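Local coordinates for protein 4-alpha-glucanotransferase (Corynebacterium glutamicum, PDB 5B68) that belongs to the amylomaltase (disproportionating enzyme) family of 4-alpha-glucanotransferases, with a beta-sandwich N-terminal domain and a TIM-barrel-type enzyme domain, at residues L324-T336 with R349-W361. Numbering follows the deposited sequence.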
ATOM      1  N   LEU A 324      -4.836   9.555  15.987  1.00 20.19           N
ATOM      2  CA  LEU A 324      -4.639   8.410  16.965  1.00 22.00           C
ATOM      3  C   LEU A 324      -5.852   8.262  17.870  1.00 20.77           C
ATOM      4  O   LEU A 324      -6.418   7.196  18.045  1.00 20.32           O
ATOM      5  CB  LEU A 324      -3.369   8.566  17.799  1.00 21.15           C
ATOM      6  CG  LEU A 324      -3.168   7.437  18.818  1.00 22.06           C
ATOM      7  CD1 LEU A 324      -3.194   6.057  18.092  1.00 23.40           C
ATOM      8  CD2 LEU A 324      -1.919   7.703  19.547  1.00 23.22           C
ATOM      9  N   ILE A 325      -6.261   9.387  18.439  1.00 21.51           N
ATOM     10  CA  ILE A 325      -7.421   9.359  19.352  1.00 20.95           C
ATOM     11  C   ILE A 325      -8.657   8.915  18.629  1.00 21.13           C
ATOM     12  O   ILE A 325      -9.399   8.117  19.173  1.00 22.37           O
ATOM     13  CB  ILE A 325      -7.663  10.771  19.913  1.00 21.39           C
ATOM     14  CG1 ILE A 325      -6.492  11.172  20.763  1.00 26.20           C
ATOM     15  CG2 ILE A 325      -8.983  10.805  20.697  1.00 25.10           C
ATOM     16  CD1 ILE A 325      -6.423  12.644  21.121  1.00 26.53           C
ATOM     17  N   ASP A 326      -8.882   9.377  17.358  1.00 20.98           N
ATOM     18  CA  ASP A 326     -10.023   8.959  16.564  1.00 21.43           C
ATOM     19  C   ASP A 326     -10.055   7.452  16.260  1.00 21.20           C
ATOM     20  O   ASP A 326     -11.094   6.781  16.369  1.00 21.83           O
ATOM     21  CB  ASP A 326     -10.126   9.719  15.223  1.00 24.53           C
ATOM     22  CG  ASP A 326     -10.372  11.241  15.389  1.00 30.32           C
ATOM     23  OD1 ASP A 326     -10.783  11.690  16.468  1.00 26.68           O
ATOM     24  OD2 ASP A 326     -10.100  11.948  14.401  1.00 30.39           O
ATOM     25  N   PHE A 327      -8.896   6.923  15.834  1.00 20.91           N
ATOM     26  CA  PHE A 327      -8.778   5.506  15.543  1.00 21.26           C
ATOM     27  C   PHE A 327      -9.110   4.675  16.852  1.00 21.79           C
ATOM     28  O   PHE A 327      -9.867   3.722  16.819  1.00 24.47           O
ATOM     29  CB  PHE A 327      -7.349   5.175  15.120  1.00 21.63           C
ATOM     30  CG  PHE A 327      -7.096   3.687  15.044  1.00 21.10           C
ATOM     31  CD1 PHE A 327      -7.669   2.977  14.052  1.00 21.78           C
ATOM     32  CD2 PHE A 327      -6.279   3.051  15.968  1.00 22.88           C
ATOM     33  CE1 PHE A 327      -7.447   1.614  13.950  1.00 22.06           C
ATOM     34  CE2 PHE A 327      -6.062   1.702  15.870  1.00 22.43           C
ATOM     35  CZ  PHE A 327      -6.663   0.994  14.885  1.00 21.57           C
ATOM     36  N   ALA A 328      -8.481   5.062  17.926  1.00 20.77           N
ATOM     37  CA  ALA A 328      -8.568   4.349  19.212  1.00 21.82           C
ATOM     38  C   ALA A 328     -10.008   4.433  19.773  1.00 25.24           C
ATOM     39  O   ALA A 328     -10.497   3.485  20.342  1.00 25.10           O
ATOM     40  CB  ALA A 328      -7.597   4.922  20.191  1.00 19.24           C
ATOM     41  N   THR A 329     -10.661   5.562  19.555  1.00 22.22           N
ATOM     42  CA  THR A 329     -12.050   5.736  20.011  1.00 22.34           C
ATOM     43  C   THR A 329     -12.971   4.840  19.201  1.00 22.95           C
ATOM     44  O   THR A 329     -13.859   4.211  19.743  1.00 23.85           O
ATOM     45  CB  THR A 329     -12.496   7.198  19.901  1.00 23.88           C
ATOM     46  OG1 THR A 329     -11.620   8.023  20.678  1.00 23.79           O
ATOM     47  CG2 THR A 329     -13.954   7.342  20.321  1.00 26.53           C
ATOM     48  N   TRP A 330     -12.760   4.756  17.888  1.00 24.10           N
ATOM     49  CA  TRP A 330     -13.466   3.853  17.030  1.00 21.82           C
ATOM     50  C   TRP A 330     -13.269   2.407  17.527  1.00 23.30           C
ATOM     51  O   TRP A 330     -14.251   1.648  17.571  1.00 26.06           O
ATOM     52  CB  TRP A 330     -13.042   3.987  15.543  1.00 21.57           C
ATOM     53  CG  TRP A 330     -13.693   3.025  14.620  1.00 24.98           C
ATOM     54  CD1 TRP A 330     -14.811   3.213  13.898  1.00 28.71           C
ATOM     55  CD2 TRP A 330     -13.235   1.689  14.315  1.00 26.26           C
ATOM     56  NE1 TRP A 330     -15.116   2.058  13.185  1.00 31.57           N
ATOM     57  CE2 TRP A 330     -14.158   1.123  13.437  1.00 27.05           C
ATOM     58  CE3 TRP A 330     -12.124   0.939  14.713  1.00 30.74           C
ATOM     59  CZ2 TRP A 330     -14.025  -0.189  12.944  1.00 30.10           C
ATOM     60  CZ3 TRP A 330     -11.991  -0.397  14.211  1.00 32.85           C
ATOM     61  CH2 TRP A 330     -12.929  -0.915  13.356  1.00 30.01           C
ATOM     62  N   CYS A 331     -12.039   2.028  17.869  1.00 22.04           N
ATOM     63  CA  CYS A 331     -11.814   0.667  18.419  1.00 23.48           C
ATOM     64  C   CYS A 331     -12.621   0.423  19.716  1.00 23.44           C
ATOM     65  O   CYS A 331     -13.221  -0.598  19.861  1.00 22.50           O
ATOM     66  CB  CYS A 331     -10.385   0.418  18.760  1.00 23.13           C
ATOM     67  SG  CYS A 331      -9.346   0.416  17.212  1.00 24.87           S
ATOM     68  N   ALA A 332     -12.594   1.392  20.600  1.00 21.71           N
ATOM     69  CA  ALA A 332     -13.377   1.321  21.864  1.00 22.78           C
ATOM     70  C   ALA A 332     -14.850   1.144  21.572  1.00 24.64           C
ATOM     71  O   ALA A 332     -15.532   0.229  22.123  1.00 24.62           O
ATOM     72  CB  ALA A 332     -13.076   2.576  22.688  1.00 23.74           C
ATOM     73  N   ASP A 333     -15.367   1.907  20.616  1.00 22.75           N
ATOM     74  CA  ASP A 333     -16.762   1.782  20.244  1.00 25.99           C
ATOM     75  C   ASP A 333     -17.116   0.416  19.646  1.00 29.64           C
ATOM     76  O   ASP A 333     -18.219  -0.082  19.923  1.00 26.69           O
ATOM     77  CB  ASP A 333     -17.198   2.876  19.291  1.00 25.42           C
ATOM     78  CG  ASP A 333     -17.278   4.236  19.958  1.00 28.98           C
ATOM     79  OD1 ASP A 333     -17.332   4.291  21.213  1.00 27.45           O
ATOM     80  OD2 ASP A 333     -17.233   5.228  19.204  1.00 27.48           O
ATOM     81  N   ARG A 334     -16.248  -0.129  18.797  1.00 28.12           N
ATOM     82  CA  ARG A 334     -16.462  -1.440  18.205  1.00 30.57           C
ATOM     83  C   ARG A 334     -16.421  -2.552  19.244  1.00 30.89           C
ATOM     84  O   ARG A 334     -17.225  -3.451  19.236  1.00 36.01           O
ATOM     85  CB  ARG A 334     -15.427  -1.707  17.111  1.00 37.19           C
ATOM     86  CG  ARG A 334     -15.825  -1.146  15.753  1.00 43.03           C
ATOM     87  CD  ARG A 334     -16.657  -2.137  14.957  1.00 50.57           C
ATOM     88  NE  ARG A 334     -16.099  -3.469  15.143  1.00 64.08           N
ATOM     89  CZ  ARG A 334     -15.597  -4.243  14.184  1.00 73.21           C
ATOM     90  NH1 ARG A 334     -15.086  -5.415  14.508  1.00 69.10           N
ATOM     91  NH2 ARG A 334     -15.614  -3.862  12.924  1.00 80.27           N
ATOM     92  N   GLU A 335     -15.464  -2.466  20.140  1.00 28.95           N
ATOM     93  CA  GLU A 335     -15.346  -3.411  21.228  1.00 30.79           C
ATOM     94  C   GLU A 335     -16.647  -3.408  22.082  1.00 36.27           C
ATOM     95  O   GLU A 335     -17.211  -4.452  22.435  1.00 33.01           O
ATOM     96  CB  GLU A 335     -14.142  -3.117  22.127  1.00 32.46           C
ATOM     97  CG  GLU A 335     -14.159  -3.988  23.378  1.00 35.97           C
ATOM     98  CD  GLU A 335     -12.976  -3.904  24.289  1.00 38.13           C
ATOM     99  OE1 GLU A 335     -13.103  -4.390  25.429  1.00 41.18           O
ATOM    100  OE2 GLU A 335     -11.920  -3.367  23.935  1.00 41.25           O
ATOM    101  N   THR A 336     -17.080  -2.216  22.464  1.00 34.27           N
ATOM    102  CA  THR A 336     -18.274  -2.102  23.333  1.00 35.87           C
ATOM    103  C   THR A 336     -19.551  -2.641  22.672  1.00 38.45           C
ATOM    104  O   THR A 336     -20.362  -3.269  23.345  1.00 38.83           O
ATOM    105  CB  THR A 336     -18.427  -0.661  23.772  1.00 34.73           C
ATOM    106  OG1 THR A 336     -17.219  -0.275  24.473  1.00 30.06           O
ATOM    107  CG2 THR A 336     -19.685  -0.542  24.625  1.00 36.95           C
ATOM    108  N   ARG A 349     -15.219   4.253  28.288  1.00 26.61           N
ATOM    109  CA  ARG A 349     -14.812   4.527  26.906  1.00 26.05           C
ATOM    110  C   ARG A 349     -13.437   5.176  26.829  1.00 25.19           C
ATOM    111  O   ARG A 349     -12.675   4.920  25.920  1.00 25.99           O
ATOM    112  CB  ARG A 349     -15.824   5.442  26.240  1.00 26.22           C
ATOM    113  CG  ARG A 349     -15.679   5.631  24.739  1.00 27.78           C
ATOM    114  CD  ARG A 349     -16.843   6.450  24.251  1.00 27.39           C
ATOM    115  NE  ARG A 349     -16.893   6.708  22.827  1.00 33.70           N
ATOM    116  CZ  ARG A 349     -16.638   7.883  22.278  1.00 31.65           C
ATOM    117  NH1 ARG A 349     -16.261   8.899  23.019  1.00 33.63           N
ATOM    118  NH2 ARG A 349     -16.742   8.038  20.983  1.00 34.54           N
ATOM    119  N   ASP A 350     -13.143   6.046  27.768  1.00 24.28           N
ATOM    120  CA  ASP A 350     -11.905   6.760  27.778  1.00 25.40           C
ATOM    121  C   ASP A 350     -10.716   5.863  28.143  1.00 27.42           C
ATOM    122  O   ASP A 350      -9.647   5.962  27.550  1.00 27.01           O
ATOM    123  CB  ASP A 350     -11.943   7.908  28.726  1.00 26.40           C
ATOM    124  CG  ASP A 350     -12.954   8.975  28.325  1.00 25.65           C
ATOM    125  OD1 ASP A 350     -12.858   9.453  27.187  1.00 26.88           O
ATOM    126  OD2 ASP A 350     -13.844   9.290  29.164  1.00 23.85           O
ATOM    127  N   GLU A 351     -10.903   4.996  29.126  1.00 26.10           N
ATOM    128  CA  GLU A 351      -9.865   4.020  29.428  1.00 27.55           C
ATOM    129  C   GLU A 351      -9.651   3.058  28.245  1.00 26.09           C
ATOM    130  O   GLU A 351      -8.498   2.760  27.981  1.00 27.14           O
ATOM    131  CB  GLU A 351     -10.233   3.195  30.683  1.00 30.20           C
ATOM    132  CG  GLU A 351      -9.205   2.139  31.001  1.00 33.36           C
ATOM    133  CD  GLU A 351      -9.378   1.542  32.376  1.00 38.76           C
ATOM    134  OE1 GLU A 351     -10.286   0.713  32.518  1.00 38.98           O
ATOM    135  OE2 GLU A 351      -8.581   1.921  33.264  1.00 35.08           O
ATOM    136  N   LEU A 352     -10.735   2.580  27.630  1.00 24.10           N
ATOM    137  CA  LEU A 352     -10.655   1.713  26.455  1.00 26.81           C
ATOM    138  C   LEU A 352      -9.938   2.437  25.324  1.00 28.17           C
ATOM    139  O   LEU A 352      -9.125   1.831  24.627  1.00 22.97           O
ATOM    140  CB  LEU A 352     -12.018   1.275  25.940  1.00 26.78           C
ATOM    141  CG  LEU A 352     -12.718   0.097  26.580  1.00 33.00           C
ATOM    142  CD1 LEU A 352     -14.060  -0.056  25.924  1.00 34.37           C
ATOM    143  CD2 LEU A 352     -11.857  -1.181  26.396  1.00 35.18           C
ATOM    144  N   THR A 353     -10.254   3.726  25.124  1.00 24.85           N
ATOM    145  CA  THR A 353      -9.567   4.537  24.103  1.00 24.58           C
ATOM    146  C   THR A 353      -8.063   4.560  24.382  1.00 25.16           C
ATOM    147  O   THR A 353      -7.201   4.362  23.487  1.00 21.97           O
ATOM    148  CB  THR A 353     -10.193   5.960  24.009  1.00 21.83           C
ATOM    149  OG1 THR A 353     -11.541   5.881  23.544  1.00 21.35           O
ATOM    150  CG2 THR A 353      -9.348   6.858  23.098  1.00 23.01           C
ATOM    151  N   MET A 354      -7.709   4.747  25.635  1.00 22.33           N
ATOM    152  CA  MET A 354      -6.328   4.831  26.032  1.00 25.43           C
ATOM    153  C   MET A 354      -5.578   3.514  25.758  1.00 22.73           C
ATOM    154  O   MET A 354      -4.412   3.538  25.382  1.00 23.06           O
ATOM    155  CB  MET A 354      -6.212   5.202  27.484  1.00 27.26           C
ATOM    156  CG  MET A 354      -4.792   5.438  27.931  1.00 32.31           C
ATOM    157  SD  MET A 354      -3.872   6.743  27.102  1.00 38.14           S
ATOM    158  CE  MET A 354      -4.561   8.205  27.888  1.00 38.61           C
ATOM    159  N   PHE A 355      -6.274   2.400  26.036  1.00 23.97           N
ATOM    160  CA  PHE A 355      -5.744   1.051  25.762  1.00 22.78           C
ATOM    161  C   PHE A 355      -5.425   0.901  24.276  1.00 23.08           C
ATOM    162  O   PHE A 355      -4.336   0.397  23.947  1.00 21.84           O
ATOM    163  CB  PHE A 355      -6.756   0.012  26.148  1.00 24.73           C
ATOM    164  CG  PHE A 355      -6.380  -1.394  25.711  1.00 22.44           C
ATOM    165  CD1 PHE A 355      -5.400  -2.102  26.405  1.00 25.47           C
ATOM    166  CD2 PHE A 355      -7.065  -1.985  24.665  1.00 22.57           C
ATOM    167  CE1 PHE A 355      -5.077  -3.404  26.009  1.00 23.59           C
ATOM    168  CE2 PHE A 355      -6.760  -3.276  24.296  1.00 23.96           C
ATOM    169  CZ  PHE A 355      -5.755  -3.964  24.989  1.00 19.21           C
ATOM    170  N   TYR A 356      -6.313   1.363  23.401  1.00 20.98           N
ATOM    171  CA  TYR A 356      -6.017   1.220  21.947  1.00 22.57           C
ATOM    172  C   TYR A 356      -4.928   2.158  21.498  1.00 22.20           C
ATOM    173  O   TYR A 356      -4.119   1.823  20.582  1.00 21.29           O
ATOM    174  CB  TYR A 356      -7.288   1.273  21.119  1.00 22.22           C
ATOM    175  CG  TYR A 356      -8.169   0.094  21.340  1.00 23.20           C
ATOM    176  CD1 TYR A 356      -7.820  -1.143  20.809  1.00 25.89           C
ATOM    177  CD2 TYR A 356      -9.363   0.178  22.128  1.00 21.76           C
ATOM    178  CE1 TYR A 356      -8.594  -2.264  21.007  1.00 25.29           C
ATOM    179  CE2 TYR A 356     -10.158  -0.938  22.317  1.00 23.83           C
ATOM    180  CZ  TYR A 356      -9.763  -2.173  21.746  1.00 29.20           C
ATOM    181  OH  TYR A 356     -10.531  -3.317  21.879  1.00 26.50           O
ATOM    182  N   MET A 357      -4.794   3.301  22.149  1.00 21.39           N
ATOM    183  CA  MET A 357      -3.645   4.198  21.902  1.00 20.87           C
ATOM    184  C   MET A 357      -2.342   3.534  22.289  1.00 22.90           C
ATOM    185  O   MET A 357      -1.302   3.539  21.543  1.00 22.20           O
ATOM    186  CB  MET A 357      -3.838   5.544  22.605  1.00 22.28           C
ATOM    187  CG  MET A 357      -5.040   6.308  22.054  1.00 24.34           C
ATOM    188  SD  MET A 357      -5.402   7.784  23.107  1.00 32.31           S
ATOM    189  CE  MET A 357      -4.078   8.808  22.571  1.00 31.17           C
ATOM    190  N   TRP A 358      -2.381   2.859  23.434  1.00 19.06           N
ATOM    191  CA  TRP A 358      -1.214   2.235  23.980  1.00 19.76           C
ATOM    192  C   TRP A 358      -0.763   1.089  23.083  1.00 18.01           C
ATOM    193  O   TRP A 358       0.453   0.941  22.877  1.00 19.83           O
ATOM    194  CB  TRP A 358      -1.546   1.780  25.416  1.00 20.53           C
ATOM    195  CG  TRP A 358      -0.526   0.984  26.141  1.00 21.43           C
ATOM    196  CD1 TRP A 358       0.564   1.435  26.707  1.00 21.23           C
ATOM    197  CD2 TRP A 358      -0.590  -0.419  26.393  1.00 21.65           C
ATOM    198  NE1 TRP A 358       1.238   0.398  27.349  1.00 23.65           N
ATOM    199  CE2 TRP A 358       0.520  -0.753  27.152  1.00 23.49           C
ATOM    200  CE3 TRP A 358      -1.510  -1.416  26.064  1.00 22.20           C
ATOM    201  CZ2 TRP A 358       0.793  -2.072  27.572  1.00 23.02           C
ATOM    202  CZ3 TRP A 358      -1.259  -2.745  26.518  1.00 24.00           C
ATOM    203  CH2 TRP A 358      -0.096  -3.039  27.251  1.00 21.81           C
ATOM    204  N   LEU A 359      -1.712   0.293  22.563  1.00 20.16           N
ATOM    205  CA  LEU A 359      -1.340  -0.759  21.566  1.00 18.90           C
ATOM    206  C   LEU A 359      -0.569  -0.193  20.366  1.00 19.09           C
ATOM    207  O   LEU A 359       0.386  -0.798  19.928  1.00 19.51           O
ATOM    208  CB  LEU A 359      -2.553  -1.459  21.003  1.00 22.01           C
ATOM    209  CG  LEU A 359      -3.325  -2.301  22.027  1.00 24.08           C
ATOM    210  CD1 LEU A 359      -4.472  -3.067  21.389  1.00 24.50           C
ATOM    211  CD2 LEU A 359      -2.397  -3.234  22.781  1.00 25.07           C
ATOM    212  N   GLN A 360      -0.982   0.981  19.852  1.00 19.83           N
ATOM    213  CA  GLN A 360      -0.200   1.623  18.784  1.00 19.81           C
ATOM    214  C   GLN A 360       1.182   2.003  19.207  1.00 22.50           C
ATOM    215  O   GLN A 360       2.108   1.897  18.399  1.00 20.62           O
ATOM    216  CB  GLN A 360      -0.994   2.798  18.182  1.00 19.27           C
ATOM    217  CG  GLN A 360      -2.256   2.361  17.509  1.00 18.06           C
ATOM    218  CD  GLN A 360      -1.956   1.410  16.400  1.00 20.14           C
ATOM    219  OE1 GLN A 360      -1.145   1.719  15.502  1.00 17.84           O
ATOM    220  NE2 GLN A 360      -2.606   0.268  16.408  1.00 21.41           N
ATOM    221  N   TRP A 361       1.373   2.469  20.443  1.00 18.23           N
ATOM    222  CA  TRP A 361       2.693   2.840  20.950  1.00 19.27           C
ATOM    223  C   TRP A 361       3.609   1.570  21.002  1.00 20.21           C
ATOM    224  O   TRP A 361       4.792   1.610  20.582  1.00 20.52           O
ATOM    225  CB  TRP A 361       2.577   3.513  22.364  1.00 21.05           C
ATOM    226  CG  TRP A 361       3.849   3.763  23.013  1.00 21.28           C
ATOM    227  CD1 TRP A 361       4.892   4.556  22.578  1.00 22.45           C
ATOM    228  CD2 TRP A 361       4.262   3.251  24.286  1.00 26.08           C
ATOM    229  NE1 TRP A 361       5.909   4.553  23.469  1.00 25.13           N
ATOM    230  CE2 TRP A 361       5.528   3.803  24.560  1.00 24.40           C
ATOM    231  CE3 TRP A 361       3.663   2.391  25.224  1.00 24.55           C
ATOM    232  CZ2 TRP A 361       6.246   3.478  25.723  1.00 27.84           C
ATOM    233  CZ3 TRP A 361       4.344   2.140  26.402  1.00 23.99           C
ATOM    234  CH2 TRP A 361       5.634   2.630  26.609  1.00 23.80           C
TER
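Helix segments 324-336 and 349-361 approach to 7.7 Å between axes, with Ala328 and Ala332 at the interface, their N-to-C directions 121° apart, and the CA atoms of Ala328 and Tyr356 lie 4.9 Å from each other. The two alanine methyls face the second helix; Ala328 CB packs tightly on Met357 CG at 3.5 Å, while Ala332 CB rests on Leu352 CB. Knobs-into-holes packing is met twice: Thr353 enters the hole formed by Ile325, Ala328, Thr329 and Ala332, and Tyr356 the one formed by Ala328, Cys331, Ala332 and Glu335. Cys331 CB stands over the centre of the Tyr356 ring, 3.5 Å from its centroid and 13° off the normal, a CH-pi contact; Phe355 CD2 covers the opposite face, so the ring is sandwiched. At the ring's edge Tyr356 OH donates a very short hydrogen bond, 2.5 Å, to Glu335 OE2, whose extended chain also lays the carboxylate against Leu352 CD2. These segments belong to helices 307-338 and 349-376, consecutive helices joined by a ten-residue connection in the sequence range of the TIM-barrel-type enzyme domain, the second leading into barrel strand 382-387. Toward the start of 349-361, Arg349 carries CG anti to the backbone N (chi1 -170°) and runs extended to NE, turning the edge of its guanidinium to the Asp333 carboxylate. NE meets the syn lone pair of Asp333 OD1 at 2.9 Å, nearly straight, and NH2 adds a weak bond to OD2; the nearly coplanar groups support a two-pronged salt bridge. Farther along, Met357 bends at its thioether so that CE reaches Ile325 CG1 at 3.8 Å and Leu324 CD2. Gln360 CG lies against Leu324 CD1; its amide plane stands nearly perpendicular to the Phe327 ring, with NE2 nearest CE2 and hydrogen-bonded to Ile243 O.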